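Phosphoribosylaminoimidazole-succinocarboxamide synthase (Pyrococcus horikoshii, PDB 4O83) catalyses the ATP-dependent ligation of L-aspartate to the carboxylate of carboxyaminoimidazole ribonucleotide, forming SAICAR in de novo purine biosynthesis. Local coordinates at residues A[31-36]-A[212-217]. Sequence-based numbering, arbitrary orientation.
With CD (cadmium ion), chain F; PO4 (phosphate ion), chain K.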
ATOM      1  N   ALA A  31      13.657  22.010  19.555  1.00 40.16           N
ATOM      2  CA  ALA A  31      14.205  20.829  18.900  1.00 40.65           C
ATOM      3  C   ALA A  31      15.361  20.312  19.743  1.00 40.78           C
ATOM      4  O   ALA A  31      16.204  21.083  20.213  1.00 41.60           O
ATOM      5  CB  ALA A  31      14.680  21.152  17.494  1.00 38.39           C
ATOM      6  N   THR A  32      15.385  19.000  19.923  1.00 39.49           N
ATOM      7  CA  THR A  32      16.323  18.355  20.808  1.00 39.00           C
ATOM      8  C   THR A  32      16.828  17.090  20.133  1.00 38.81           C
ATOM      9  O   THR A  32      16.033  16.316  19.594  1.00 37.86           O
ATOM     10  CB  THR A  32      15.634  18.011  22.143  1.00 38.60           C
ATOM     11  OG1 THR A  32      15.304  19.228  22.824  1.00 41.51           O
ATOM     12  CG2 THR A  32      16.530  17.208  23.021  1.00 39.02           C
ATOM     13  N   ALA A  33      18.146  16.899  20.150  1.00 36.97           N
ATOM     14  CA  ALA A  33      18.762  15.661  19.677  1.00 37.31           C
ATOM     15  C   ALA A  33      19.951  15.249  20.560  1.00 38.79           C
ATOM     16  O   ALA A  33      20.463  16.060  21.353  1.00 36.79           O
ATOM     17  CB  ALA A  33      19.178  15.792  18.220  1.00 36.16           C
ATOM     18  N   PHE A  34      20.366  13.986  20.417  1.00 38.31           N
ATOM     19  CA  PHE A  34      21.494  13.398  21.148  1.00 39.78           C
ATOM     20  C   PHE A  34      21.409  13.629  22.659  1.00 42.56           C
ATOM     21  O   PHE A  34      22.305  14.225  23.266  1.00 43.27           O
ATOM     22  CB  PHE A  34      22.848  13.886  20.592  1.00 39.74           C
ATOM     23  CG  PHE A  34      22.945  13.849  19.089  1.00 40.23           C
ATOM     24  CD1 PHE A  34      22.946  12.637  18.402  1.00 40.68           C
ATOM     25  CD2 PHE A  34      23.055  15.029  18.356  1.00 40.73           C
ATOM     26  CE1 PHE A  34      23.037  12.606  17.014  1.00 42.59           C
ATOM     27  CE2 PHE A  34      23.155  15.002  16.965  1.00 40.05           C
ATOM     28  CZ  PHE A  34      23.148  13.792  16.294  1.00 40.74           C
ATOM     29  N   ASP A  35      20.311  13.161  23.250  1.00 43.49           N
ATOM     30  CA  ASP A  35      20.061  13.295  24.684  1.00 45.38           C
ATOM     31  C   ASP A  35      20.155  14.738  25.194  1.00 49.12           C
ATOM     32  O   ASP A  35      20.674  14.991  26.286  1.00 49.96           O
ATOM     33  CB  ASP A  35      20.996  12.377  25.477  1.00 42.41           C
ATOM     34  CG  ASP A  35      20.747  10.907  25.194  1.00 43.13           C
ATOM     35  OD1 ASP A  35      19.718  10.569  24.559  1.00 40.22           O
ATOM     36  OD2 ASP A  35      21.579  10.074  25.615  1.00 44.52           O
ATOM     37  N   GLY A  36      19.657  15.676  24.396  1.00 50.86           N
ATOM     38  CA  GLY A  36      19.615  17.079  24.799  1.00 52.69           C
ATOM     39  C   GLY A  36      20.947  17.797  24.780  1.00 51.12           C
ATOM     40  O   GLY A  36      21.042  18.931  25.253  1.00 55.48           O
ATOM     41  N   VAL A 212      17.485  16.559   9.350  1.00 28.46           N
ATOM     42  CA  VAL A 212      18.002  17.832   8.868  1.00 29.11           C
ATOM     43  C   VAL A 212      18.599  18.640  10.038  1.00 30.56           C
ATOM     44  O   VAL A 212      19.661  19.258   9.901  1.00 30.63           O
ATOM     45  CB  VAL A 212      16.893  18.593   8.101  1.00 29.07           C
ATOM     46  CG1 VAL A 212      17.282  20.033   7.826  1.00 31.13           C
ATOM     47  CG2 VAL A 212      16.551  17.863   6.801  1.00 28.40           C
ATOM     48  N   PHE A 213      17.931  18.604  11.185  1.00 30.61           N
ATOM     49  CA  PHE A 213      18.457  19.203  12.411  1.00 32.48           C
ATOM     50  C   PHE A 213      19.579  18.368  13.048  1.00 34.39           C
ATOM     51  O   PHE A 213      20.606  18.920  13.457  1.00 33.58           O
ATOM     52  CB  PHE A 213      17.321  19.456  13.405  1.00 34.01           C
ATOM     53  CG  PHE A 213      17.778  19.822  14.791  1.00 36.02           C
ATOM     54  CD1 PHE A 213      18.523  20.979  15.023  1.00 37.73           C
ATOM     55  CD2 PHE A 213      17.434  19.024  15.870  1.00 38.03           C
ATOM     56  CE1 PHE A 213      18.931  21.316  16.304  1.00 39.13           C
ATOM     57  CE2 PHE A 213      17.843  19.355  17.158  1.00 41.57           C
ATOM     58  CZ  PHE A 213      18.593  20.503  17.373  1.00 40.46           C
ATOM     59  N   ARG A 214      19.381  17.053  13.140  1.00 34.15           N
ATOM     60  CA  ARG A 214      20.362  16.154  13.782  1.00 36.98           C
ATOM     61  C   ARG A 214      21.752  16.256  13.159  1.00 36.51           C
ATOM     62  O   ARG A 214      22.759  16.257  13.866  1.00 36.68           O
ATOM     63  CB  ARG A 214      19.897  14.689  13.739  1.00 35.60           C
ATOM     64  CG  ARG A 214      18.736  14.349  14.660  1.00 36.78           C
ATOM     65  CD  ARG A 214      18.474  12.853  14.655  1.00 38.30           C
ATOM     66  NE  ARG A 214      17.227  12.509  15.336  1.00 38.06           N
ATOM     67  CZ  ARG A 214      16.097  12.155  14.725  1.00 40.52           C
ATOM     68  NH1 ARG A 214      15.025  11.862  15.447  1.00 41.66           N
ATOM     69  NH2 ARG A 214      16.030  12.087  13.401  1.00 40.05           N
ATOM     70  N   PHE A 215      21.792  16.358  11.835  1.00 35.64           N
ATOM     71  CA  PHE A 215      23.048  16.283  11.111  1.00 38.70           C
ATOM     72  C   PHE A 215      23.337  17.543  10.280  1.00 37.52           C
ATOM     73  O   PHE A 215      24.164  17.516   9.368  1.00 37.83           O
ATOM     74  CB  PHE A 215      23.092  14.980  10.283  1.00 37.38           C
ATOM     75  CG  PHE A 215      22.826  13.745  11.108  1.00 39.15           C
ATOM     76  CD1 PHE A 215      23.763  13.290  12.033  1.00 40.77           C
ATOM     77  CD2 PHE A 215      21.620  13.063  10.998  1.00 40.11           C
ATOM     78  CE1 PHE A 215      23.509  12.171  12.821  1.00 39.60           C
ATOM     79  CE2 PHE A 215      21.369  11.941  11.775  1.00 41.35           C
ATOM     80  CZ  PHE A 215      22.315  11.494  12.687  1.00 39.76           C
ATOM     81  N   ASP A 216      22.648  18.638  10.618  1.00 37.14           N
ATOM     82  CA  ASP A 216      22.806  19.946   9.961  1.00 38.11           C
ATOM     83  C   ASP A 216      22.887  19.837   8.433  1.00 38.53           C
ATOM     84  O   ASP A 216      23.807  20.366   7.818  1.00 37.24           O
ATOM     85  CB  ASP A 216      24.038  20.691  10.516  1.00 41.32           C
ATOM     86  CG  ASP A 216      24.000  20.855  12.032  1.00 43.09           C
ATOM     87  OD1 ASP A 216      22.931  21.202  12.583  1.00 45.06           O
ATOM     88  OD2 ASP A 216      25.040  20.637  12.682  1.00 43.09           O
ATOM     89  N   LYS A 217      21.923  19.134   7.842  1.00 37.41           N
ATOM     90  CA  LYS A 217      21.913  18.863   6.409  1.00 37.00           C
ATOM     91  C   LYS A 217      21.145  19.935   5.645  1.00 35.46           C
ATOM     92  O   LYS A 217      21.034  19.858   4.427  1.00 37.19           O
ATOM     93  CB  LYS A 217      21.299  17.478   6.108  1.00 36.59           C
ATOM     94  CG  LYS A 217      21.799  16.335   6.983  1.00 36.99           C
ATOM     95  CD  LYS A 217      20.888  15.112   6.905  1.00 36.66           C
ATOM     96  CE  LYS A 217      21.038  14.382   5.581  1.00 34.43           C
ATOM     97  NZ  LYS A 217      20.196  13.158   5.564  1.00 38.94           N
TER
HETATM   98 CD    CD F 304      19.443   8.361  25.729  0.50 43.61          CD
HETATM   99  P   PO4 K 309      17.121  11.899  19.241  0.50 43.05           P
HETATM  100  O1  PO4 K 309      17.236  12.451  20.647  0.50 41.79           O
HETATM  101  O2  PO4 K 309      16.717  10.445  19.292  0.50 41.28           O
HETATM  102  O3  PO4 K 309      16.072  12.672  18.481  0.50 40.27           O
HETATM  103  O4  PO4 K 309      18.454  12.022  18.539  0.50 39.81           O
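Arg214, the last residue of the short helix 211-214, lies against Ala33 at the end of strand 30-33 and reaches on to a phosphate ion. Its CB comes within 4.2 Å of Phe34 CZ; its CG rests on Ala33 CB at 3.9 Å. From CG to NE the chain is extended (chi2 -173°), which brings CD to 4.0 Å from phosphate O4 and presents the guanidinium edge-on to the ion. NE makes weak hydrogen bonds to phosphate O3 and O4, and NH1 a weak one to phosphate O3 (3.3 Å). NH2 instead forms a salt bridge with Asp211, which probably steadies the group. The backbone N of Phe34 adds a nearly straight but weak bond to phosphate O4, so both segments donate to the same anion. Next to Arg214 in sequence, Phe213 takes Ala31 CB over one ring face, 3.9 Å from the centroid (CH-pi), while Ala33 N sits at the ring's edge. The Phe34 ring edge meets Arg214 O, with CE2 at 3.4 Å, and points toward the face of Phe215 in an offset edge-to-face pair, planes at 68°. Asp35 and His127 bind a cadmium ion. No hydrogen bond runs directly between 31-36 and 212-217: direct contact is mainly apolar and aromatic packing, and the phosphate, probably from the crystallisation liquor, bridges them, consistent with an anion-binding pocket.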